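Alpha-galactosidase (Thermus thermophilus, PDB 6LCJ) probably hydrolyses terminal alpha-linked galactose from oligosaccharides, as a family 36 glycoside hydrolase that assembles into a hexamer. Local coordinates at residues I195-Q200 against G231-P236; D183-F188 against R226-G231. All coordinates share one frame; numbering follows the deposited sequence.

Contact 1 of 2, residues I195-Q200 against G231-P236; sequences IDDGWQ and GLWFAP
Trp199 NE1 donates to Trp233 O, 3.1 Å away, and Ile195 N donates to Gly231 O at 2.7 Å. The indole bond lies in the carbonyl plane and in the ring plane of Trp199. These bonds tie the end of parallel strand 192-195 and the loop after it to strand 229-234 of the TIM barrel. The loop is braced from within: Gln200 NE2 meets Asp197 OD1 at 2.6 Å, almost straight, and Gln200 OE1 accepts from Gly198 N. Asp197 OD2 is held by Trp268. Asp196 OD2 has Lys302 as its salt-bridge partner. Trp233 NE1 hydrogen-bonds to Asp304.

The packing is aromatic. Asp197 CB sits squarely over the six-membered ring of Trp233, 3.7 Å from its centroid. The carboxylate continues over the outer rim of the same face, its plane tilted only 19° from the ring. Asp196 OD1 lies over the same face, near the pyrrole rim. The CG of Trp233 is anti to the backbone N (chi1 174°), which carries the indole across to both aspartates. Leu232 CD1 presses on one face of Trp199, 3.4 Å from the centroid of its five-membered ring, while Gln200 CB covers the opposite face. The edge of Trp199 points at the face of Phe234 in an offset edge-to-face pair, planes at 87°. An alanine in place of Trp233 would probably open a gap beneath the two aspartates and leave Asp304 without its indole N-H.

Both aspartates stand at the C-terminal end of the barrel strands, where TIM-barrel enzymes carry their active sites. Lys302, Trp268, Gln200 and the indole face hold the two acids in set orientations, consistent with a place in or near the substrate pocket.

Contact 2 of 2, residues D183-F188 against R226-G231; sequences DEVAAF and RGLRAG
Two neighbouring alpha-to-beta connections of the TIM barrel meet here, at the end of the barrel where its parallel strands begin. A type I turn spans Val185 to Phe188 near the end of helix 175-185. Helix 216-224 ends in a Schellman motif whose C-prime residue, Gly227, has positive phi, and the chain then enters strand 229-234. The Ala186 methyl sits over one face of the Arg226 guanidinium, with CB 3.6 Å from Arg226 NH1. With CG anti to the carbonyl carbon (chi1 -71°), the arginine chain bends at chi2 and chi3, which brings the face of the guanidinium to the methyl. Asp183 and Arg226 form a salt bridge at the guanidinium edge, but OD1 of the acid and NH2 of the arginine are modelled too close together, so its exact geometry is doubtful. Further in, Leu228 reaches from its own connection to Ala186 and Val185 of the other. It also touches Ile223 of helix 216-224, while Val185 leans on Phe190 and Pro437. The apolar contacts across are loose: Leu228 CD1 lies 4.2 Å from Ala186 CA and 4.5 Å from Val185 CG1.

Overall arrangement
The contacts share Gly231 and strand 229-234, and their centres lie about 18 Å apart. Contact 2 is at the start of this strand and contact 1 at its end, so together they span it from its N-terminal to its C-terminal end. Contact 1 joins it to the neighbouring strand 192-195, contact 2 to helix 175-185, which precedes that strand in the chain. Helix 216-224 touches both. Contact 1 is buried and rich in aromatic rings and acids, on the barrel end where the substrate pocket of this family is expected. Contact 2 is partly exposed, its centre about 26 Å from the centre of the chain, against about 17 Å for the centre of contact 1.

Contact 1 of 2, residues I195-Q200 against G231-P236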
loop_
_atom_site.group_PDB
_atom_site.type_symbol
_atom_site.label_atom_id
_atom_site.label_comp_id
_atom_site.label_asym_id
_atom_site.label_seq_id
_atom_site.Cartn_x
_atom_site.Cartn_y
_atom_site.Cartn_z
ATOM N N ILE E 195 -33.031 -2.583 -41.077
ATOM C CA ILE E 195 -32.769 -1.319 -40.388
ATOM C C ILE E 195 -32.118 -1.623 -39.044
ATOM O O ILE E 195 -32.665 -2.385 -38.239
ATOM C CB ILE E 195 -34.064 -0.518 -40.194
ATOM C CG1 ILE E 195 -34.642 -0.133 -41.538
ATOM C CG2 ILE E 195 -33.823 0.744 -39.390
ATOM C CD1 ILE E 195 -36.107 -0.219 -41.539
ATOM N N ASP E 196 -30.967 -1.016 -38.790
ATOM C CA ASP E 196 -30.229 -1.334 -37.588
ATOM C C ASP E 196 -30.428 -0.241 -36.533
ATOM O O ASP E 196 -31.444 0.468 -36.524
ATOM C CB ASP E 196 -28.749 -1.535 -37.932
ATOM C CG ASP E 196 -28.054 -2.500 -36.978
ATOM O OD1 ASP E 196 -27.405 -2.016 -36.006
ATOM O OD2 ASP E 196 -28.128 -3.732 -37.219
ATOM N N ASP E 197 -29.459 -0.113 -35.632
ATOM C CA ASP E 197 -29.504 0.870 -34.563
ATOM C C ASP E 197 -29.631 2.268 -35.150
ATOM O O ASP E 197 -28.979 2.598 -36.144
ATOM C CB ASP E 197 -28.233 0.721 -33.723
ATOM C CG ASP E 197 -28.187 1.624 -32.510
ATOM O OD1 ASP E 197 -29.216 2.203 -32.105
ATOM O OD2 ASP E 197 -27.084 1.732 -31.931
ATOM N N GLY E 198 -30.526 3.070 -34.566
ATOM C CA GLY E 198 -30.731 4.435 -35.002
ATOM C C GLY E 198 -32.167 4.832 -35.304
ATOM O O GLY E 198 -32.452 6.016 -35.508
ATOM N N TRP E 199 -33.080 3.865 -35.366
ATOM C CA TRP E 199 -34.481 4.183 -35.617
ATOM C C TRP E 199 -35.274 4.496 -34.350
ATOM O O TRP E 199 -36.317 5.148 -34.443
ATOM C CB TRP E 199 -35.167 3.030 -36.352
ATOM C CG TRP E 199 -35.267 1.782 -35.529
ATOM C CD1 TRP E 199 -34.344 0.778 -35.448
ATOM C CD2 TRP E 199 -36.347 1.403 -34.667
ATOM N NE1 TRP E 199 -34.779 -0.201 -34.588
ATOM C CE2 TRP E 199 -36.009 0.152 -34.099
ATOM C CE3 TRP E 199 -37.566 1.999 -34.316
ATOM C CZ2 TRP E 199 -36.847 -0.513 -33.203
ATOM C CZ3 TRP E 199 -38.400 1.332 -33.434
ATOM C CH2 TRP E 199 -38.034 0.088 -32.886
ATOM N N GLN E 200 -34.799 4.073 -33.182
ATOM C CA GLN E 200 -35.552 4.114 -31.934
ATOM C C GLN E 200 -35.344 5.431 -31.183
ATOM O O GLN E 200 -34.393 6.177 -31.425
ATOM C CB GLN E 200 -35.157 2.933 -31.041
ATOM C CG GLN E 200 -33.781 3.055 -30.387
ATOM C CD GLN E 200 -32.605 2.797 -31.352
ATOM O OE1 GLN E 200 -32.787 2.608 -32.555
ATOM N NE2 GLN E 200 -31.399 2.788 -30.813
ATOM N N GLY E 231 -36.243 -6.012 -42.116
ATOM C CA GLY E 231 -35.491 -6.417 -40.936
ATOM C C GLY E 231 -35.337 -5.253 -39.978
ATOM O O GLY E 231 -35.180 -4.109 -40.409
ATOM N N LEU E 232 -35.394 -5.551 -38.672
ATOM C CA LEU E 232 -35.290 -4.528 -37.640
ATOM C C LEU E 232 -34.423 -5.032 -36.488
ATOM O O LEU E 232 -34.376 -6.233 -36.197
ATOM C CB LEU E 232 -36.684 -4.115 -37.143
ATOM C CG LEU E 232 -36.887 -2.854 -36.293
ATOM C CD1 LEU E 232 -36.539 -1.586 -37.043
ATOM C CD2 LEU E 232 -38.334 -2.786 -35.816
ATOM N N TRP E 233 -33.749 -4.085 -35.832
ATOM C CA TRP E 233 -32.765 -4.317 -34.780
ATOM C C TRP E 233 -33.322 -3.901 -33.422
ATOM O O TRP E 233 -33.878 -2.809 -33.287
ATOM C CB TRP E 233 -31.499 -3.496 -35.082
ATOM C CG TRP E 233 -30.408 -3.481 -34.035
ATOM C CD1 TRP E 233 -29.314 -4.299 -33.987
ATOM C CD2 TRP E 233 -30.284 -2.587 -32.920
ATOM N NE1 TRP E 233 -28.519 -3.970 -32.916
ATOM C CE2 TRP E 233 -29.096 -2.927 -32.240
ATOM C CE3 TRP E 233 -31.060 -1.533 -32.429
ATOM C CZ2 TRP E 233 -28.672 -2.256 -31.090
ATOM C CZ3 TRP E 233 -30.630 -0.862 -31.281
ATOM C CH2 TRP E 233 -29.453 -1.233 -30.629
ATOM N N PHE E 234 -33.129 -4.746 -32.405
ATOM C CA PHE E 234 -33.425 -4.385 -31.017
ATOM C C PHE E 234 -32.277 -4.796 -30.103
ATOM O O PHE E 234 -31.510 -5.703 -30.414
ATOM C CB PHE E 234 -34.701 -5.059 -30.485
ATOM C CG PHE E 234 -35.923 -4.754 -31.275
ATOM C CD1 PHE E 234 -36.276 -5.546 -32.360
ATOM C CD2 PHE E 234 -36.735 -3.686 -30.928
ATOM C CE1 PHE E 234 -37.401 -5.268 -33.104
ATOM C CE2 PHE E 234 -37.876 -3.395 -31.659
ATOM C CZ PHE E 234 -38.211 -4.193 -32.753
ATOM N N ALA E 235 -32.187 -4.131 -28.945
ATOM C CA ALA E 235 -31.370 -4.570 -27.808
ATOM C C ALA E 235 -32.328 -4.706 -26.631
ATOM O O ALA E 235 -32.351 -3.853 -25.733
ATOM C CB ALA E 235 -30.231 -3.596 -27.495
ATOM N N PRO E 236 -33.131 -5.775 -26.600
ATOM C CA PRO E 236 -34.359 -5.747 -25.784
ATOM C C PRO E 236 -34.135 -5.677 -24.273
ATOM O O PRO E 236 -34.988 -5.118 -23.573
ATOM C CB PRO E 236 -35.082 -7.043 -26.193
ATOM C CG PRO E 236 -34.032 -7.899 -26.816
ATOM C CD PRO E 236 -33.033 -6.988 -27.433
#

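Contact 2 of 2, residues D183-F188 against R226-G231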
loop_
_atom_site.group_PDB
_atom_site.type_symbol
_atom_site.label_atom_id
_atom_site.label_comp_id
_atom_site.label_asym_id
_atom_site.label_seq_id
_atom_site.Cartn_x
_atom_site.Cartn_y
_atom_site.Cartn_z
ATOM N N ASP E 183 -34.225 1.950 -52.825
ATOM C CA ASP E 183 -34.327 1.991 -54.280
ATOM C C ASP E 183 -33.115 1.354 -54.952
ATOM O O ASP E 183 -33.254 0.491 -55.824
ATOM C CB ASP E 183 -34.479 3.437 -54.739
ATOM C CG ASP E 183 -35.566 3.598 -55.755
ATOM O OD1 ASP E 183 -36.387 2.662 -55.862
ATOM O OD2 ASP E 183 -35.589 4.644 -56.449
ATOM N N GLU E 184 -31.912 1.779 -54.567
ATOM C CA GLU E 184 -30.711 1.214 -55.174
ATOM C C GLU E 184 -30.492 -0.234 -54.755
ATOM O O GLU E 184 -30.068 -1.065 -55.569
ATOM C CB GLU E 184 -29.502 2.050 -54.804
ATOM C CG GLU E 184 -29.699 3.505 -55.068
ATOM C CD GLU E 184 -28.717 4.003 -56.089
ATOM O OE1 GLU E 184 -28.193 5.129 -55.914
ATOM O OE2 GLU E 184 -28.453 3.246 -57.056
ATOM N N VAL E 185 -30.755 -0.550 -53.482
ATOM C CA VAL E 185 -30.515 -1.901 -52.989
ATOM C C VAL E 185 -31.435 -2.894 -53.689
ATOM O O VAL E 185 -31.048 -4.046 -53.933
ATOM C CB VAL E 185 -30.681 -1.943 -51.451
ATOM C CG1 VAL E 185 -30.795 -3.385 -50.950
ATOM C CG2 VAL E 185 -29.529 -1.217 -50.756
ATOM N N ALA E 186 -32.647 -2.465 -54.058
ATOM C CA ALA E 186 -33.617 -3.394 -54.631
ATOM C C ALA E 186 -33.177 -3.942 -55.987
ATOM O O ALA E 186 -33.667 -4.996 -56.411
ATOM C CB ALA E 186 -34.980 -2.712 -54.745
ATOM N N ALA E 187 -32.246 -3.270 -56.666
ATOM C CA ALA E 187 -31.726 -3.785 -57.928
ATOM C C ALA E 187 -30.832 -5.010 -57.749
ATOM O O ALA E 187 -30.569 -5.709 -58.729
ATOM C CB ALA E 187 -30.954 -2.683 -58.655
ATOM N N PHE E 188 -30.362 -5.293 -56.536
ATOM C CA PHE E 188 -29.428 -6.386 -56.288
ATOM C C PHE E 188 -30.159 -7.609 -55.749
ATOM O O PHE E 188 -31.283 -7.527 -55.264
ATOM C CB PHE E 188 -28.335 -5.941 -55.305
ATOM C CG PHE E 188 -27.370 -4.941 -55.883
ATOM C CD1 PHE E 188 -27.701 -3.591 -55.946
ATOM C CD2 PHE E 188 -26.140 -5.355 -56.385
ATOM C CE1 PHE E 188 -26.813 -2.676 -56.483
ATOM C CE2 PHE E 188 -25.238 -4.440 -56.935
ATOM C CZ PHE E 188 -25.570 -3.105 -56.984
ATOM N N ARG E 226 -40.930 -3.748 -52.696
ATOM C CA ARG E 226 -39.830 -3.949 -53.630
ATOM C C ARG E 226 -39.303 -5.380 -53.599
ATOM O O ARG E 226 -38.165 -5.631 -54.014
ATOM C CB ARG E 226 -38.704 -2.956 -53.353
ATOM C CG ARG E 226 -39.052 -1.536 -53.726
ATOM C CD ARG E 226 -38.990 -1.370 -55.234
ATOM N NE ARG E 226 -38.149 -0.245 -55.653
ATOM C CZ ARG E 226 -37.270 -0.305 -56.656
ATOM N NH1 ARG E 226 -37.110 -1.435 -57.340
ATOM N NH2 ARG E 226 -36.548 0.761 -56.983
ATOM N N GLY E 227 -40.112 -6.322 -53.119
ATOM C CA GLY E 227 -39.730 -7.714 -53.112
ATOM C C GLY E 227 -38.795 -8.126 -52.000
ATOM O O GLY E 227 -38.232 -9.221 -52.065
ATOM N N LEU E 228 -38.622 -7.305 -50.971
ATOM C CA LEU E 228 -37.674 -7.597 -49.909
ATOM C C LEU E 228 -38.390 -7.774 -48.579
ATOM O O LEU E 228 -39.338 -7.043 -48.265
ATOM C CB LEU E 228 -36.632 -6.480 -49.785
ATOM C CG LEU E 228 -35.620 -6.378 -50.925
ATOM C CD1 LEU E 228 -34.986 -5.000 -50.952
ATOM C CD2 LEU E 228 -34.578 -7.440 -50.742
ATOM N N ARG E 229 -37.933 -8.756 -47.806
ATOM C CA ARG E 229 -38.325 -8.846 -46.410
ATOM C C ARG E 229 -37.705 -7.702 -45.623
ATOM O O ARG E 229 -36.600 -7.240 -45.920
ATOM C CB ARG E 229 -37.876 -10.174 -45.808
ATOM C CG ARG E 229 -38.489 -11.399 -46.441
ATOM C CD ARG E 229 -37.721 -12.649 -46.018
ATOM N NE ARG E 229 -37.846 -12.886 -44.587
ATOM C CZ ARG E 229 -37.429 -13.992 -43.982
ATOM N NH1 ARG E 229 -36.865 -14.965 -44.682
ATOM N NH2 ARG E 229 -37.587 -14.125 -42.673
ATOM N N ALA E 230 -38.420 -7.257 -44.599
ATOM C CA ALA E 230 -38.004 -6.124 -43.789
ATOM C C ALA E 230 -37.372 -6.610 -42.485
ATOM O O ALA E 230 -37.909 -7.505 -41.827
ATOM C CB ALA E 230 -39.197 -5.212 -43.512
ATOM N N GLY E 231 -36.243 -6.012 -42.116
ATOM C CA GLY E 231 -35.491 -6.417 -40.936
ATOM C C GLY E 231 -35.337 -5.253 -39.978
ATOM O O GLY E 231 -35.180 -4.109 -40.409
#